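Local coordinates for sensor protein (Pseudomonas syringae pv. tomato, PDB 2R8R) that probably acts as an ATP-dependent histidine kinase of a two-component system, this piece being its N-terminal KdpD sensor domain, at residues Thr122-Asp134 against Gln143-Glu155. Numbering follows the deposited sequence.
With SO4 (sulfate ion), chain E.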
loop_
_atom_site.group_PDB
_atom_site.type_symbol
_atom_site.label_atom_id
_atom_site.label_comp_id
_atom_site.label_asym_id
_atom_site.label_seq_id
_atom_site.Cartn_x
_atom_site.Cartn_y
_atom_site.Cartn_z
ATOM N N THR A 122 6.749 0.817 0.544
ATOM C CA THR A 122 5.307 1.082 0.514
ATOM C C THR A 122 4.633 0.292 -0.592
ATOM O O THR A 122 5.286 -0.222 -1.482
ATOM C CB THR A 122 4.991 2.641 0.397
ATOM O OG1 THR A 122 3.620 2.882 0.743
ATOM C CG2 THR A 122 5.270 3.200 -1.011
ATOM N N THR A 123 3.318 0.179 -0.503
ATOM C CA THR A 123 2.507 -0.497 -1.520
ATOM C C THR A 123 1.444 0.465 -2.037
ATOM O O THR A 123 0.971 1.335 -1.304
ATOM C CB THR A 123 1.833 -1.711 -0.929
ATOM O OG1 THR A 123 0.922 -1.263 0.067
ATOM C CG2 THR A 123 2.880 -2.651 -0.286
ATOM N N VAL A 124 1.088 0.326 -3.310
ATOM C CA VAL A 124 -0.011 1.059 -3.856
ATOM C C VAL A 124 -0.606 0.297 -5.040
ATOM O O VAL A 124 0.132 -0.326 -5.815
ATOM C CB VAL A 124 0.433 2.463 -4.291
ATOM C CG1 VAL A 124 1.270 2.419 -5.621
ATOM C CG2 VAL A 124 -0.787 3.423 -4.376
ATOM N N ASN A 125 -1.938 0.361 -5.166
ATOM C CA ASN A 125 -2.647 -0.074 -6.388
ATOM C C ASN A 125 -2.720 1.033 -7.424
ATOM O O ASN A 125 -2.854 2.193 -7.081
ATOM C CB ASN A 125 -4.040 -0.585 -6.068
ATOM C CG ASN A 125 -4.011 -1.898 -5.387
ATOM O OD1 ASN A 125 -4.693 -2.121 -4.372
ATOM N ND2 ASN A 125 -3.186 -2.772 -5.892
ATOM N N VAL A 126 -2.644 0.656 -8.692
ATOM C CA VAL A 126 -2.497 1.631 -9.770
ATOM C C VAL A 126 -3.664 2.616 -9.880
ATOM O O VAL A 126 -3.462 3.733 -10.346
ATOM C CB VAL A 126 -2.265 0.938 -11.120
ATOM C CG1 VAL A 126 -3.533 0.273 -11.624
ATOM C CG2 VAL A 126 -1.736 1.934 -12.091
ATOM N N GLN A 127 -4.856 2.200 -9.435
ATOM C CA GLN A 127 -6.096 3.006 -9.522
ATOM C C GLN A 127 -6.049 4.358 -8.807
ATOM O O GLN A 127 -6.820 5.281 -9.139
ATOM C CB GLN A 127 -7.282 2.223 -8.940
ATOM C CG GLN A 127 -7.104 1.876 -7.477
ATOM C CD GLN A 127 -8.164 0.954 -6.929
ATOM O OE1 GLN A 127 -9.213 1.452 -6.520
ATOM N NE2 GLN A 127 -7.896 -0.398 -6.878
ATOM N N HIS A 128 -5.161 4.460 -7.814
ATOM C CA HIS A 128 -5.044 5.643 -6.979
ATOM C C HIS A 128 -4.316 6.786 -7.625
ATOM O O HIS A 128 -4.468 7.919 -7.208
ATOM C CB HIS A 128 -4.398 5.287 -5.641
ATOM C CG HIS A 128 -5.184 4.286 -4.862
ATOM N ND1 HIS A 128 -6.349 4.608 -4.190
ATOM C CD2 HIS A 128 -5.000 2.958 -4.691
ATOM C CE1 HIS A 128 -6.829 3.525 -3.615
ATOM N NE2 HIS A 128 -6.029 2.509 -3.904
ATOM N N LEU A 129 -3.558 6.524 -8.670
ATOM C CA LEU A 129 -2.869 7.603 -9.358
ATOM C C LEU A 129 -3.847 8.645 -9.925
ATOM O O LEU A 129 -4.774 8.281 -10.650
ATOM C CB LEU A 129 -1.994 7.044 -10.474
ATOM C CG LEU A 129 -0.781 6.274 -9.945
ATOM C CD1 LEU A 129 -0.021 5.652 -11.108
ATOM C CD2 LEU A 129 0.125 7.214 -9.112
ATOM N N GLU A 130 -3.597 9.927 -9.619
ATOM C CA GLU A 130 -4.448 11.039 -10.079
ATOM C C GLU A 130 -4.772 11.032 -11.577
ATOM O O GLU A 130 -5.937 11.107 -11.967
ATOM C CB GLU A 130 -3.809 12.388 -9.717
ATOM C CG GLU A 130 -4.390 13.036 -8.484
ATOM C CD GLU A 130 -3.588 14.250 -8.018
ATOM O OE1 GLU A 130 -2.794 14.829 -8.799
ATOM O OE2 GLU A 130 -3.749 14.614 -6.842
ATOM N N SER A 131 -3.724 10.930 -12.400
ATOM C CA SER A 131 -3.846 10.886 -13.865
ATOM C C SER A 131 -4.796 9.811 -14.400
ATOM O O SER A 131 -5.312 9.945 -15.508
ATOM C CB SER A 131 -2.475 10.648 -14.477
ATOM O OG SER A 131 -1.955 9.400 -14.034
ATOM N N LEU A 132 -5.013 8.754 -13.611
ATOM C CA LEU A 132 -5.808 7.575 -13.991
ATOM C C LEU A 132 -7.219 7.532 -13.345
ATOM O O LEU A 132 -7.956 6.570 -13.578
ATOM C CB LEU A 132 -5.019 6.294 -13.593
ATOM C CG LEU A 132 -3.678 6.023 -14.312
ATOM C CD1 LEU A 132 -2.993 4.715 -13.855
ATOM C CD2 LEU A 132 -3.874 6.016 -15.856
ATOM N N ASN A 133 -7.594 8.540 -12.543
ATOM C CA ASN A 133 -8.861 8.491 -11.750
ATOM C C ASN A 133 -10.106 8.283 -12.632
ATOM O O ASN A 133 -10.924 7.396 -12.359
ATOM C CB ASN A 133 -9.041 9.773 -10.897
ATOM C CG ASN A 133 -10.117 9.631 -9.789
ATOM O OD1 ASN A 133 -11.270 10.105 -9.930
ATOM N ND2 ASN A 133 -9.735 9.007 -8.675
ATOM N N ASP A 134 -10.210 9.120 -13.674
ATOM C CA ASP A 134 -11.287 9.095 -14.666
ATOM C C ASP A 134 -11.270 7.847 -15.557
ATOM O O ASP A 134 -12.309 7.280 -15.836
ATOM C CB ASP A 134 -11.237 10.355 -15.534
ATOM C CG ASP A 134 -11.499 11.638 -14.727
ATOM O OD1 ASP A 134 -11.787 11.526 -13.508
ATOM O OD2 ASP A 134 -11.424 12.761 -15.302
ATOM N N GLN A 143 -15.938 5.019 -8.057
ATOM C CA GLN A 143 -15.200 6.234 -7.705
ATOM C C GLN A 143 -13.912 5.939 -6.908
ATOM O O GLN A 143 -13.954 5.257 -5.893
ATOM C CB GLN A 143 -16.114 7.089 -6.829
ATOM C CG GLN A 143 -15.571 8.431 -6.439
ATOM C CD GLN A 143 -16.237 9.568 -7.202
ATOM O OE1 GLN A 143 -17.341 10.035 -6.839
ATOM N NE2 GLN A 143 -15.571 10.021 -8.274
ATOM N N VAL A 144 -12.764 6.448 -7.343
ATOM C CA VAL A 144 -11.561 6.343 -6.502
ATOM C C VAL A 144 -11.434 7.600 -5.659
ATOM O O VAL A 144 -11.105 8.663 -6.170
ATOM C CB VAL A 144 -10.283 6.079 -7.327
ATOM C CG1 VAL A 144 -9.051 5.864 -6.381
ATOM C CG2 VAL A 144 -10.510 4.875 -8.244
ATOM N N ARG A 145 -11.697 7.465 -4.364
ATOM C CA ARG A 145 -11.700 8.595 -3.444
ATOM C C ARG A 145 -10.340 8.927 -2.802
ATOM O O ARG A 145 -10.095 10.080 -2.475
ATOM C CB ARG A 145 -12.722 8.352 -2.332
ATOM C CG ARG A 145 -14.142 8.379 -2.835
ATOM C CD ARG A 145 -15.101 7.814 -1.818
ATOM N NE ARG A 145 -16.347 7.451 -2.472
ATOM C CZ ARG A 145 -17.285 8.308 -2.841
ATOM N NH1 ARG A 145 -17.154 9.600 -2.624
ATOM N NH2 ARG A 145 -18.369 7.856 -3.436
ATOM N N GLU A 146 -9.496 7.921 -2.574
ATOM C CA GLU A 146 -8.135 8.158 -2.067
ATOM C C GLU A 146 -7.211 8.197 -3.296
ATOM O O GLU A 146 -7.000 7.181 -3.955
ATOM C CB GLU A 146 -7.716 7.057 -1.073
ATOM C CG GLU A 146 -8.471 7.055 0.279
ATOM C CD GLU A 146 -7.947 6.004 1.252
ATOM O OE1 GLU A 146 -7.756 4.844 0.783
ATOM O OE2 GLU A 146 -7.733 6.302 2.470
ATOM N N THR A 147 -6.696 9.370 -3.624
ATOM C CA THR A 147 -5.800 9.526 -4.759
ATOM C C THR A 147 -4.371 9.911 -4.314
ATOM O O THR A 147 -4.132 10.333 -3.173
ATOM C CB THR A 147 -6.284 10.606 -5.734
ATOM O OG1 THR A 147 -6.349 11.847 -5.030
ATOM C CG2 THR A 147 -7.655 10.270 -6.362
ATOM N N LEU A 148 -3.443 9.731 -5.251
ATOM C CA LEU A 148 -1.993 9.956 -5.063
ATOM C C LEU A 148 -1.473 10.809 -6.234
ATOM O O LEU A 148 -1.745 10.508 -7.390
ATOM C CB LEU A 148 -1.250 8.603 -5.017
ATOM C CG LEU A 148 0.253 8.659 -4.789
ATOM C CD1 LEU A 148 0.520 9.057 -3.300
ATOM C CD2 LEU A 148 0.972 7.354 -5.224
ATOM N N PRO A 149 -0.775 11.910 -5.941
ATOM C CA PRO A 149 -0.205 12.634 -7.078
ATOM C C PRO A 149 0.826 11.766 -7.758
ATOM O O PRO A 149 1.626 11.073 -7.078
ATOM C CB PRO A 149 0.426 13.892 -6.443
ATOM C CG PRO A 149 -0.253 14.045 -5.135
ATOM C CD PRO A 149 -0.500 12.605 -4.676
ATOM N N ASP A 150 0.782 11.765 -9.083
ATOM C CA ASP A 150 1.679 10.918 -9.857
ATOM C C ASP A 150 3.157 11.147 -9.488
ATOM O O ASP A 150 3.932 10.200 -9.423
ATOM C CB ASP A 150 1.452 11.143 -11.339
ATOM C CG ASP A 150 0.068 10.713 -11.779
ATOM O OD1 ASP A 150 -0.905 11.119 -11.115
ATOM O OD2 ASP A 150 -0.042 9.974 -12.786
ATOM N N TRP A 151 3.521 12.399 -9.218
ATOM C CA TRP A 151 4.908 12.759 -8.895
ATOM C C TRP A 151 5.452 12.070 -7.646
ATOM O O TRP A 151 6.642 11.827 -7.569
ATOM C CB TRP A 151 5.096 14.287 -8.811
ATOM C CG TRP A 151 4.443 14.909 -7.629
ATOM C CD1 TRP A 151 3.262 15.559 -7.612
ATOM C CD2 TRP A 151 4.935 14.914 -6.271
ATOM N NE1 TRP A 151 2.981 15.991 -6.337
ATOM C CE2 TRP A 151 3.986 15.607 -5.494
ATOM C CE3 TRP A 151 6.105 14.433 -5.652
ATOM C CZ2 TRP A 151 4.156 15.825 -4.123
ATOM C CZ3 TRP A 151 6.281 14.650 -4.296
ATOM C CH2 TRP A 151 5.315 15.337 -3.543
ATOM N N VAL A 152 4.592 11.715 -6.696
ATOM C CA VAL A 152 5.023 10.980 -5.488
ATOM C C VAL A 152 5.612 9.624 -5.889
ATOM O O VAL A 152 6.688 9.192 -5.390
ATOM C CB VAL A 152 3.897 10.801 -4.439
ATOM C CG1 VAL A 152 4.343 9.858 -3.334
ATOM C CG2 VAL A 152 3.534 12.110 -3.813
ATOM N N LEU A 153 4.932 8.974 -6.823
ATOM C CA LEU A 153 5.416 7.696 -7.345
ATOM C C LEU A 153 6.588 7.844 -8.333
ATOM O O LEU A 153 7.514 7.038 -8.306
ATOM C CB LEU A 153 4.248 6.911 -7.953
ATOM C CG LEU A 153 4.574 5.537 -8.512
ATOM C CD1 LEU A 153 3.384 4.661 -8.421
ATOM C CD2 LEU A 153 5.008 5.687 -9.973
ATOM N N GLN A 154 6.530 8.866 -9.194
ATOM C CA GLN A 154 7.583 9.137 -10.202
ATOM C C GLN A 154 8.944 9.434 -9.577
ATOM O O GLN A 154 9.980 9.066 -10.109
ATOM C CB GLN A 154 7.190 10.307 -11.115
ATOM C CG GLN A 154 6.038 9.938 -12.050
ATOM C CD GLN A 154 5.350 11.137 -12.723
ATOM O OE1 GLN A 154 5.757 12.294 -12.548
ATOM N NE2 GLN A 154 4.302 10.849 -13.519
ATOM N N GLU A 155 8.926 10.106 -8.442
ATOM C CA GLU A 155 10.149 10.449 -7.765
ATOM C C GLU A 155 10.600 9.398 -6.764
ATOM O O GLU A 155 11.576 9.626 -6.057
ATOM C CB GLU A 155 9.981 11.819 -7.115
ATOM C CG GLU A 155 9.703 12.875 -8.184
ATOM C CD GLU A 155 9.650 14.258 -7.641
ATOM O OE1 GLU A 155 9.846 14.433 -6.417
ATOM O OE2 GLU A 155 9.422 15.182 -8.448
HETATM S S SO4 E . -19.051 5.084 -5.508
HETATM O O1 SO4 E . -20.141 4.473 -4.766
HETATM O O2 SO4 E . -18.798 4.429 -6.779
HETATM O O3 SO4 E . -19.374 6.486 -5.850
HETATM O O4 SO4 E . -17.892 4.926 -4.640
HETATM O O HOH W 1 -3.892 13.173 -4.680
HETATM O O HOH W 2 -13.329 9.031 -8.725
#
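His128 and Leu148 anchor the tightly packed half. Leu148 N donates to His128 O at 2.9 Å. Leu148 O in turn accepts Glu130 N at 3.0 Å, and these two backbone bonds pair the segments 122-134 and 143-155 in a single bridge at Leu129 and Leu148. With CG of His128 anti to its carbonyl carbon (chi1 -61°), ND1 swings across to Glu146 O, 2.7 Å away; the oxygen lies almost in the ring plane and the N-H points at it within 17° of straight. That bond fixes the ring's rotation, while CG1 of Val144 approaches obliquely and CG of Gln127 lies over one face near the rim. Asn133 takes a second carbonyl, two residues earlier: its ND2 reaches Val144 O with the acceptor nearly in the amide plane, and the same nitrogen lies against CB of Val144.

Leu129 and Leu148 run side by side in the same direction, their CD2 atoms 4.0 Å apart, and CD1 of Leu153 lies 4.2 Å from both Leu129 CD2 and Val124 CG1. This apolar patch lies at the end of strand 119-125, the central strand of a five-stranded parallel sheet of order 2-3-4-1-5, consistent with the P-loop NTPase clan; helix 106-115 adds Trp107 against Leu148, and Thr207 of helix 194-209 touches Leu129.

The outer side is more polar and partly hydrated. Asp150 receives Ser131 N on the syn lone pair of OD1 (3.1 Å, 171° at the hydrogen). Glu130, extended beyond CG, crosses Pro149 obliquely, with its carboxylate near the proline's CA and CG, and water 1 links its OE2 to Thr147 OG1. Water 2 donates to Asn133 OD1 and accepts from Gln143 NE2. Farther out, a sulfate, probably from the crystallisation liquor, takes Gln143 N and, weakly, Arg145 NH2.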